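Local coordinates for hypothetical bacterial 6-phosphogluconolactonase (PDB 3SCY), which is a putative 6-phosphogluconolactonase, probably hydrolysing 6-phosphogluconolactone to 6-phosphogluconate, and folds as a seven-bladed beta-propeller of the lactonase family, at residues Y272-N277 with F311-N316; G317-V322 with I332-Q337. All coordinates share one frame; numbering follows the deposited sequence.

Contact 1 (Y272-N277 with F311-N316); sequences YLYASN and FIITPN
Phe311 reaches across from its strand and brings the far end of its ring up to Tyr274 and Ser276, touching backbone and side chain of both. Its first torsion (chi1 65°) sets CG between the backbone N and the carbonyl carbon, and this sends the ring out toward 272-277. The far end of the ring does most of the touching: Phe311 CZ lies 3.6 Å from Tyr274 CB and 3.4 Å from Tyr274 O, which sits at the ring edge in its plane, where the aromatic hydrogens carry slight positive charge. One flank, Phe311 CE1, rests 3.8 Å from Ser276 CB, the short serine leaving room for a ring beside it while its hydroxyl bonds to Pro308 O. These strands belong to adjacent blades of the seven-bladed propeller, 272-277 second in its four-stranded sheet and 310-313 first in the next, so side chains rather than paired backbones bridge the gap, the strand axes 9.1 Å apart and running nearly antiparallel at 164°. Further along, Ile313 crosses Tyr274 at about a right angle, its CD1 methyl 3.7 Å from Tyr274 CD1. Tyrosine suits this buried seam because its ring packs against isoleucine while its hydroxyl, beyond, is bonded to Gly340 O and Arg335 NE.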
loop_
_atom_site.group_PDB
_atom_site.type_symbol
_atom_site.label_atom_id
_atom_site.label_comp_id
_atom_site.label_asym_id
_atom_site.label_seq_id
_atom_site.Cartn_x
_atom_site.Cartn_y
_atom_site.Cartn_z
ATOM N N TYR A 272 11.294 -12.062 -7.865
ATOM C CA TYR A 272 11.417 -10.759 -8.495
ATOM C C TYR A 272 10.765 -9.712 -7.682
ATOM O O TYR A 272 9.805 -9.990 -6.962
ATOM C CB TYR A 272 10.800 -10.745 -9.919
ATOM C CG TYR A 272 11.566 -11.615 -10.885
ATOM C CD1 TYR A 272 12.703 -11.137 -11.536
ATOM C CD2 TYR A 272 11.214 -12.946 -11.077
ATOM C CE1 TYR A 272 13.472 -11.969 -12.343
ATOM C CE2 TYR A 272 11.974 -13.786 -11.878
ATOM C CZ TYR A 272 13.091 -13.289 -12.523
ATOM O OH TYR A 272 13.855 -14.133 -13.300
ATOM N N LEU A 273 11.332 -8.508 -7.748
ATOM C CA LEU A 273 10.831 -7.314 -7.089
ATOM C C LEU A 273 10.477 -6.297 -8.172
ATOM O O LEU A 273 11.242 -6.093 -9.121
ATOM C CB LEU A 273 11.861 -6.749 -6.109
ATOM C CG LEU A 273 11.355 -5.536 -5.292
ATOM C CD1 LEU A 273 11.738 -5.642 -3.868
ATOM C CD2 LEU A 273 11.815 -4.198 -5.887
ATOM N N TYR A 274 9.355 -5.596 -7.978
ATOM C CA TYR A 274 8.890 -4.587 -8.913
ATOM C C TYR A 274 8.691 -3.271 -8.187
ATOM O O TYR A 274 8.187 -3.260 -7.057
ATOM C CB TYR A 274 7.545 -5.040 -9.543
ATOM C CG TYR A 274 7.693 -6.325 -10.323
ATOM C CD1 TYR A 274 7.611 -7.565 -9.689
ATOM C CD2 TYR A 274 7.903 -6.304 -11.698
ATOM C CE1 TYR A 274 7.811 -8.756 -10.396
ATOM C CE2 TYR A 274 8.035 -7.485 -12.428
ATOM C CZ TYR A 274 8.016 -8.706 -11.769
ATOM O OH TYR A 274 8.189 -9.857 -12.500
ATOM N N ALA A 275 9.048 -2.161 -8.845
ATOM C CA ALA A 275 8.877 -0.847 -8.252
ATOM C C ALA A 275 8.420 0.119 -9.315
ATOM O O ALA A 275 8.976 0.105 -10.416
ATOM C CB ALA A 275 10.176 -0.378 -7.605
ATOM N N SER A 276 7.384 0.920 -9.035
ATOM C CA SER A 276 6.869 1.816 -10.058
ATOM C C SER A 276 7.409 3.233 -9.949
ATOM O O SER A 276 7.816 3.665 -8.867
ATOM C CB SER A 276 5.342 1.832 -10.059
ATOM O OG SER A 276 4.796 2.470 -8.904
ATOM N N ASN A 277 7.395 3.937 -11.090
ATOM C CA ASN A 277 7.865 5.303 -11.233
ATOM C C ASN A 277 6.847 6.128 -11.927
ATOM O O ASN A 277 6.254 5.675 -12.901
ATOM C CB ASN A 277 9.143 5.327 -12.083
ATOM C CG ASN A 277 10.333 4.658 -11.454
ATOM O OD1 ASN A 277 10.654 4.872 -10.282
ATOM N ND2 ASN A 277 11.088 3.912 -12.274
ATOM N N PHE A 311 0.138 -0.718 -7.859
ATOM C CA PHE A 311 -0.049 -1.877 -8.694
ATOM C C PHE A 311 -0.178 -3.083 -7.762
ATOM O O PHE A 311 -0.079 -2.941 -6.542
ATOM C CB PHE A 311 1.080 -2.034 -9.753
ATOM C CG PHE A 311 2.462 -2.305 -9.235
ATOM C CD1 PHE A 311 3.300 -1.258 -8.852
ATOM C CD2 PHE A 311 2.954 -3.606 -9.175
ATOM C CE1 PHE A 311 4.588 -1.521 -8.369
ATOM C CE2 PHE A 311 4.236 -3.864 -8.676
ATOM C CZ PHE A 311 5.041 -2.816 -8.281
ATOM N N ILE A 312 -0.439 -4.267 -8.336
ATOM C CA ILE A 312 -0.595 -5.483 -7.545
ATOM C C ILE A 312 -0.225 -6.671 -8.419
ATOM O O ILE A 312 -0.361 -6.604 -9.650
ATOM C CB ILE A 312 -2.044 -5.589 -7.000
ATOM C CG1 ILE A 312 -2.167 -6.671 -5.902
ATOM C CG2 ILE A 312 -3.080 -5.780 -8.142
ATOM C CD1 ILE A 312 -3.468 -6.539 -5.082
ATOM N N ILE A 313 0.233 -7.770 -7.786
ATOM C CA ILE A 313 0.520 -9.037 -8.470
ATOM C C ILE A 313 -0.537 -10.047 -7.991
ATOM O O ILE A 313 -0.831 -10.127 -6.794
ATOM C CB ILE A 313 1.967 -9.507 -8.199
ATOM C CG1 ILE A 313 2.968 -8.434 -8.668
ATOM C CG2 ILE A 313 2.242 -10.861 -8.884
ATOM C CD1 ILE A 313 4.410 -8.712 -8.320
ATOM N N THR A 314 -1.073 -10.847 -8.916
ATOM C CA THR A 314 -2.044 -11.873 -8.522
ATOM C C THR A 314 -1.366 -12.927 -7.633
ATOM O O THR A 314 -0.165 -13.191 -7.794
ATOM C CB THR A 314 -2.678 -12.497 -9.757
ATOM O OG1 THR A 314 -1.656 -13.087 -10.594
ATOM C CG2 THR A 314 -3.552 -11.497 -10.540
ATOM N N PRO A 315 -2.142 -13.600 -6.736
ATOM C CA PRO A 315 -1.532 -14.608 -5.842
ATOM C C PRO A 315 -0.798 -15.739 -6.576
ATOM O O PRO A 315 0.185 -16.252 -6.042
ATOM C CB PRO A 315 -2.731 -15.158 -5.058
ATOM C CG PRO A 315 -3.690 -14.002 -5.019
ATOM C CD PRO A 315 -3.558 -13.361 -6.389
ATOM N N ASN A 316 -1.224 -16.102 -7.800
ATOM C CA ASN A 316 -0.568 -17.166 -8.568
ATOM C C ASN A 316 0.690 -16.641 -9.297
ATOM O O ASN A 316 1.365 -17.408 -9.976
ATOM C CB ASN A 316 -1.537 -17.829 -9.548
ATOM C CG ASN A 316 -1.965 -16.999 -10.728
ATOM O OD1 ASN A 316 -1.640 -15.810 -10.842
ATOM N ND2 ASN A 316 -2.795 -17.573 -11.580
#

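Contact 2 (G317-V322 with I332-Q337); sequences GKYLLV and IFERDQ
With CG set opposite its own carbonyl carbon (chi1 -72°) and the chain bent at chi3 (66°), Arg335 curls its guanidinium back to Gly317. Its NH1 donates to Gly317 O over 2.8 Å, almost within the guanidinium plane and directed at a lone pair of the carbonyl; a weak bond from the same NH1 reaches Gln337 OE1. Arginine suits the spot because it can donate in several directions at once, NH1 to this carbonyl and NE and NH2 to partners beyond the two segments. Gly317, with a positive phi of 75° that favours glycine, also lets Gln337 OE1 come close to its backbone. The strands themselves are joined by Leu320 and Phe333, a hydrogen-bonded antiparallel pair whose N and O atoms exchange two bonds, and by Arg335 N, which gives Lys318 O a nearly straight bond. On the face of Leu320 and Phe333, the phenylalanine ring crosses Val322, with Phe333 CE1 3.7 Å from Val322 CG2. The face of Tyr319, Leu321, Ile332 and Glu334 changes character along its length. Leu321 and Ile332 lie side by side, Ile332 CD1 3.8 Å from Leu321 CG, whereas Tyr319 passes Glu334 with Tyr319 CE1 3.9 Å from Glu334 CB. Tyrosine and glutamate suit this end, since aromatic and methylene carbons can pack while water 1 links Tyr319 OH to Glu334 OE1, to which it donates. The extended Lys318 chain brings CE within 3.5 Å of Glu334 OE2, but its NZ bonds to Glu37 O, and the opposite charges stay beyond salt-bridge range. Strands 319-324 and 329-335 form a beta hairpin, the two middle strands of a four-stranded antiparallel propeller blade.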
loop_
_atom_site.group_PDB
_atom_site.type_symbol
_atom_site.label_atom_id
_atom_site.label_comp_id
_atom_site.label_asym_id
_atom_site.label_seq_id
_atom_site.Cartn_x
_atom_site.Cartn_y
_atom_site.Cartn_z
ATOM N N GLY A 317 0.950 -15.328 -9.185
ATOM C CA GLY A 317 2.108 -14.683 -9.811
ATOM C C GLY A 317 2.010 -14.471 -11.302
ATOM O O GLY A 317 2.972 -13.999 -11.931
ATOM N N LYS A 318 0.871 -14.819 -11.919
ATOM C CA LYS A 318 0.770 -14.761 -13.374
ATOM C C LYS A 318 0.566 -13.353 -13.940
ATOM O O LYS A 318 1.008 -13.095 -15.056
ATOM C CB LYS A 318 -0.345 -15.701 -13.891
ATOM C CG LYS A 318 -0.516 -15.693 -15.402
ATOM C CD LYS A 318 -1.474 -16.746 -15.888
ATOM C CE LYS A 318 -1.491 -16.749 -17.398
ATOM N NZ LYS A 318 -2.362 -17.826 -17.921
ATOM N N TYR A 319 -0.157 -12.471 -13.223
ATOM C CA TYR A 319 -0.401 -11.130 -13.751
ATOM C C TYR A 319 0.002 -10.033 -12.773
ATOM O O TYR A 319 -0.015 -10.215 -11.545
ATOM C CB TYR A 319 -1.897 -10.929 -14.105
ATOM C CG TYR A 319 -2.402 -11.830 -15.201
ATOM C CD1 TYR A 319 -2.085 -11.583 -16.535
ATOM C CD2 TYR A 319 -3.214 -12.920 -14.914
ATOM C CE1 TYR A 319 -2.545 -12.416 -17.554
ATOM C CE2 TYR A 319 -3.672 -13.766 -15.926
ATOM C CZ TYR A 319 -3.341 -13.502 -17.247
ATOM O OH TYR A 319 -3.766 -14.318 -18.286
ATOM N N LEU A 320 0.394 -8.894 -13.366
ATOM C CA LEU A 320 0.735 -7.669 -12.665
ATOM C C LEU A 320 -0.180 -6.572 -13.219
ATOM O O LEU A 320 -0.201 -6.308 -14.437
ATOM C CB LEU A 320 2.230 -7.356 -12.877
ATOM C CG LEU A 320 2.804 -6.233 -11.998
ATOM C CD1 LEU A 320 4.309 -6.392 -11.794
ATOM C CD2 LEU A 320 2.486 -4.853 -12.575
ATOM N N LEU A 321 -1.008 -6.012 -12.322
ATOM C CA LEU A 321 -2.003 -5.013 -12.690
ATOM C C LEU A 321 -1.580 -3.656 -12.221
ATOM O O LEU A 321 -1.235 -3.505 -11.043
ATOM C CB LEU A 321 -3.369 -5.355 -12.073
ATOM C CG LEU A 321 -4.070 -6.630 -12.556
ATOM C CD1 LEU A 321 -3.463 -7.887 -11.958
ATOM C CD2 LEU A 321 -5.535 -6.629 -12.129
ATOM N N VAL A 322 -1.568 -2.674 -13.141
ATOM C CA VAL A 322 -1.104 -1.318 -12.852
ATOM C C VAL A 322 -2.229 -0.287 -12.916
ATOM O O VAL A 322 -2.824 -0.098 -13.972
ATOM C CB VAL A 322 0.028 -0.880 -13.810
ATOM C CG1 VAL A 322 0.559 0.501 -13.427
ATOM C CG2 VAL A 322 1.157 -1.905 -13.821
ATOM N N ILE A 332 -3.193 -4.473 -17.658
ATOM C CA ILE A 332 -2.945 -5.841 -17.240
ATOM C C ILE A 332 -1.709 -6.393 -17.950
ATOM O O ILE A 332 -1.690 -6.446 -19.186
ATOM C CB ILE A 332 -4.185 -6.758 -17.506
ATOM C CG1 ILE A 332 -5.556 -6.074 -17.222
ATOM C CG2 ILE A 332 -4.039 -8.129 -16.832
ATOM C CD1 ILE A 332 -5.776 -5.566 -15.760
ATOM N N PHE A 333 -0.697 -6.821 -17.178
ATOM C CA PHE A 333 0.527 -7.406 -17.722
ATOM C C PHE A 333 0.676 -8.853 -17.329
ATOM O O PHE A 333 0.448 -9.222 -16.182
ATOM C CB PHE A 333 1.792 -6.644 -17.270
ATOM C CG PHE A 333 1.840 -5.212 -17.727
ATOM C CD1 PHE A 333 1.280 -4.196 -16.946
ATOM C CD2 PHE A 333 2.467 -4.864 -18.919
ATOM C CE1 PHE A 333 1.285 -2.874 -17.393
ATOM C CE2 PHE A 333 2.456 -3.546 -19.369
ATOM C CZ PHE A 333 1.908 -2.552 -18.587
ATOM N N GLU A 334 1.034 -9.693 -18.286
ATOM C CA GLU A 334 1.336 -11.077 -17.985
ATOM C C GLU A 334 2.806 -11.154 -17.580
ATOM O O GLU A 334 3.639 -10.508 -18.218
ATOM C CB GLU A 334 1.021 -11.983 -19.190
ATOM C CG GLU A 334 1.216 -13.453 -18.865
ATOM C CD GLU A 334 0.745 -14.467 -19.886
ATOM O OE1 GLU A 334 0.092 -14.066 -20.878
ATOM O OE2 GLU A 334 0.999 -15.674 -19.666
ATOM N N ARG A 335 3.114 -11.905 -16.523
ATOM C CA ARG A 335 4.460 -12.129 -16.010
ATOM C C ARG A 335 5.066 -13.385 -16.549
ATOM O O ARG A 335 4.439 -14.446 -16.515
ATOM C CB ARG A 335 4.453 -12.282 -14.487
ATOM C CG ARG A 335 4.196 -11.024 -13.707
ATOM C CD ARG A 335 4.511 -11.210 -12.221
ATOM N NE ARG A 335 5.927 -11.442 -11.939
ATOM C CZ ARG A 335 6.461 -12.606 -11.584
ATOM N NH1 ARG A 335 5.688 -13.667 -11.381
ATOM N NH2 ARG A 335 7.772 -12.715 -11.411
ATOM N N ASP A 336 6.319 -13.298 -16.969
ATOM C CA ASP A 336 7.055 -14.497 -17.318
ATOM C C ASP A 336 7.732 -14.880 -16.030
ATOM O O ASP A 336 8.557 -14.114 -15.523
ATOM C CB ASP A 336 8.036 -14.228 -18.473
ATOM C CG ASP A 336 8.809 -15.465 -18.907
ATOM O OD1 ASP A 336 9.148 -16.294 -18.033
ATOM O OD2 ASP A 336 9.149 -15.559 -20.096
ATOM N N GLN A 337 7.337 -16.021 -15.443
ATOM C CA GLN A 337 7.833 -16.407 -14.116
ATOM C C GLN A 337 9.318 -16.797 -14.119
ATOM O O GLN A 337 9.966 -16.680 -13.079
ATOM C CB GLN A 337 6.941 -17.501 -13.481
ATOM C CG GLN A 337 5.443 -17.099 -13.543
ATOM C CD GLN A 337 4.626 -17.257 -12.283
ATOM O OE1 GLN A 337 4.971 -16.758 -11.201
ATOM N NE2 GLN A 337 3.444 -17.830 -12.437
HETATM O O HOH W 1 -2.867 -13.646 -20.902
#

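Contact 1 joins two neighbouring blades, whereas contact 2 holds together the middle strands of one of them. Their residues interlock: strand 310-313 pairs with strand 319-324 through Leu321 N and Ile312 O, and Leu320 packs against both Phe311 and Tyr274. Both are largely buried, but contact 1 lies about 11 Å from the centre of the chain and contact 2 about 18 Å, both measured from their centres. The inner contact relies on apolar packing between sheets; the outer combines backbone bonding and apolar packing with charged groups and water at its partly exposed end. A second polar link between them, made by side chains, runs from a tyrosine hydroxyl to an arginine.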